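Local coordinates for protein ribonuclease VapC (Haemophilus influenzae, PDB 6NKL) that probably acts as the magnesium-dependent RNA-cleaving toxin of a toxin-antitoxin system, a nuclease of the PIN-domain family, at residues B[4-7]-B[8-11]. Numbering follows the deposited sequence.
Sequences MLDT and NIII
Asp6 caps the start of helix 7-15 by turning its carboxylate back onto the first turn: OD1 accepts from Ile9 N at 2.8 Å, with an N-H...O angle of 165° and the donor lying almost on the extension of the CG-OD1 bond. The carboxylate arrives there because CG sits between the backbone N and the carbonyl carbon (chi1 89°), and this same bend sets OD1 3.0 Å from Asn8 N. The other oxygen, OD2, faces away from Ile9 N and is bonded to Thr115 OG1. With Ile9 N at OD1 and Thr115 OG1 at OD2, both carboxylate oxygens are engaged, which should restrain the rotation of the group; a water makes a weak, short contact with OD2 and a weak one with Asn8 N. The Asn8 amide stands nearly perpendicular to the carboxylate, at 81°. Behind the cap, the carbonyl of Asp6 opens the helical bonding with a weak, 3.4 Å link from Ile10 N to Asp6 O. The next bond is firmer, Ile11 N to Thr7 O at 3.1 Å. On the apolar side, Ile9 CG2 packs 3.7 Å from Leu5 CB, tying the end of strand 2-5 to the helix. Thr7 CG2 lies 3.9 Å from Ile11 CD1, one turn on, while Thr7 OG1 is hydrogen-bonded to Thr40 and Glu43 of helix 38-49. A chain of another protein packs against Thr7, Asn8, Ile10 and Ile11. Asp6 and Asp99, which lies close to Asn8, are predicted magnesium ligands; an aspartate ending the central first strand, just before the helix, is one of the conserved acidic residues of the PIN-domain active site.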
ATOM      1  N   MET B   4      10.546   8.639  -9.491  1.00 28.93           N
ATOM      2  CA  MET B   4       9.804   8.524  -8.230  1.00 27.41           C
ATOM      3  C   MET B   4      10.805   8.506  -7.077  1.00 25.79           C
ATOM      4  O   MET B   4      11.589   7.568  -6.937  1.00 29.14           O
ATOM      5  CB  MET B   4       8.929   7.268  -8.217  1.00 25.64           C
ATOM      6  CG  MET B   4       8.185   6.998  -6.882  1.00 28.78           C
ATOM      7  SD  MET B   4       7.012   5.625  -6.959  1.00 31.02           S
ATOM      8  CE  MET B   4       5.656   6.389  -7.881  1.00 32.90           C
ATOM      9  N   LEU B   5      10.770   9.535  -6.252  1.00 25.81           N
ATOM     10  CA  LEU B   5      11.657   9.621  -5.105  1.00 28.71           C
ATOM     11  C   LEU B   5      11.067   8.799  -3.971  1.00 29.59           C
ATOM     12  O   LEU B   5       9.932   9.052  -3.539  1.00 29.03           O
ATOM     13  CB  LEU B   5      11.835  11.062  -4.646  1.00 24.31           C
ATOM     14  CG  LEU B   5      12.105  12.146  -5.676  1.00 33.00           C
ATOM     15  CD1 LEU B   5      12.455  13.385  -4.882  1.00 31.28           C
ATOM     16  CD2 LEU B   5      13.200  11.745  -6.585  1.00 34.05           C
ATOM     17  N   ASP B   6      11.840   7.847  -3.479  1.00 24.01           N
ATOM     18  CA  ASP B   6      11.372   7.002  -2.398  1.00 32.20           C
ATOM     19  C   ASP B   6      11.529   7.746  -1.065  1.00 33.13           C
ATOM     20  O   ASP B   6      12.052   8.858  -0.991  1.00 25.76           O
ATOM     21  CB  ASP B   6      12.103   5.663  -2.439  1.00 27.17           C
ATOM     22  CG  ASP B   6      13.398   5.645  -1.632  1.00 43.19           C
ATOM     23  OD1 ASP B   6      14.012   6.723  -1.410  1.00 31.18           O
ATOM     24  OD2 ASP B   6      13.814   4.507  -1.234  1.00 38.75           O
ATOM     25  N   THR B   7      11.090   7.113   0.011  1.00 29.74           N
ATOM     26  CA  THR B   7      11.103   7.765   1.320  1.00 28.98           C
ATOM     27  C   THR B   7      12.522   8.017   1.818  1.00 30.01           C
ATOM     28  O   THR B   7      12.779   9.035   2.461  1.00 30.39           O
ATOM     29  CB  THR B   7      10.339   6.892   2.311  1.00 31.62           C
ATOM     30  OG1 THR B   7       9.052   6.574   1.766  1.00 29.52           O
ATOM     31  CG2 THR B   7      10.198   7.589   3.657  1.00 31.99           C
ATOM     32  N   ASN B   8      13.456   7.095   1.550  1.00 29.65           N
ATOM     33  CA  ASN B   8      14.823   7.242   2.061  1.00 31.46           C
ATOM     34  C   ASN B   8      15.543   8.429   1.439  1.00 32.06           C
ATOM     35  O   ASN B   8      16.282   9.129   2.132  1.00 35.83           O
ATOM     36  CB  ASN B   8      15.655   5.979   1.811  1.00 34.98           C
ATOM     37  CG  ASN B   8      15.222   4.807   2.670  1.00 35.70           C
ATOM     38  OD1 ASN B   8      15.323   3.664   2.259  1.00 51.29           O
ATOM     39  ND2 ASN B   8      14.730   5.088   3.860  1.00 40.97           N
ATOM     40  N   ILE B   9      15.360   8.667   0.137  1.00 32.61           N
ATOM     41  CA  ILE B   9      16.059   9.780  -0.497  1.00 31.96           C
ATOM     42  C   ILE B   9      15.492  11.104  -0.017  1.00 31.55           C
ATOM     43  O   ILE B   9      16.220  12.095   0.092  1.00 32.44           O
ATOM     44  CB  ILE B   9      16.006   9.667  -2.034  1.00 33.54           C
ATOM     45  CG1 ILE B   9      16.989  10.628  -2.684  1.00 37.20           C
ATOM     46  CG2 ILE B   9      14.676  10.068  -2.579  1.00 34.06           C
ATOM     47  CD1 ILE B   9      18.380  10.297  -2.410  1.00 43.90           C
ATOM     48  N   ILE B  10      14.193  11.156   0.278  1.00 30.22           N
ATOM     49  CA  ILE B  10      13.611  12.382   0.818  1.00 31.80           C
ATOM     50  C   ILE B  10      14.156  12.686   2.213  1.00 28.15           C
ATOM     51  O   ILE B  10      14.445  13.841   2.539  1.00 35.61           O
ATOM     52  CB  ILE B  10      12.087  12.264   0.831  1.00 26.61           C
ATOM     53  CG1 ILE B  10      11.616  12.190  -0.623  1.00 34.21           C
ATOM     54  CG2 ILE B  10      11.469  13.406   1.623  1.00 30.12           C
ATOM     55  CD1 ILE B  10      10.152  12.197  -0.785  1.00 24.70           C
ATOM     56  N   ILE B  11      14.231  11.677   3.069  1.00 32.04           N
ATOM     57  CA  ILE B  11      14.848  11.832   4.382  1.00 35.39           C
ATOM     58  C   ILE B  11      16.286  12.309   4.230  1.00 31.07           C
ATOM     59  O   ILE B  11      16.723  13.264   4.882  1.00 38.75           O
ATOM     60  CB  ILE B  11      14.796  10.497   5.139  1.00 37.63           C
ATOM     61  CG1 ILE B  11      13.380  10.174   5.582  1.00 42.97           C
ATOM     62  CG2 ILE B  11      15.736  10.507   6.323  1.00 43.97           C
ATOM     63  CD1 ILE B  11      13.193   8.706   5.804  1.00 44.73           C
TER
HETATM   64  O   HOH W   1      12.144   4.023   0.568  1.00 38.91           O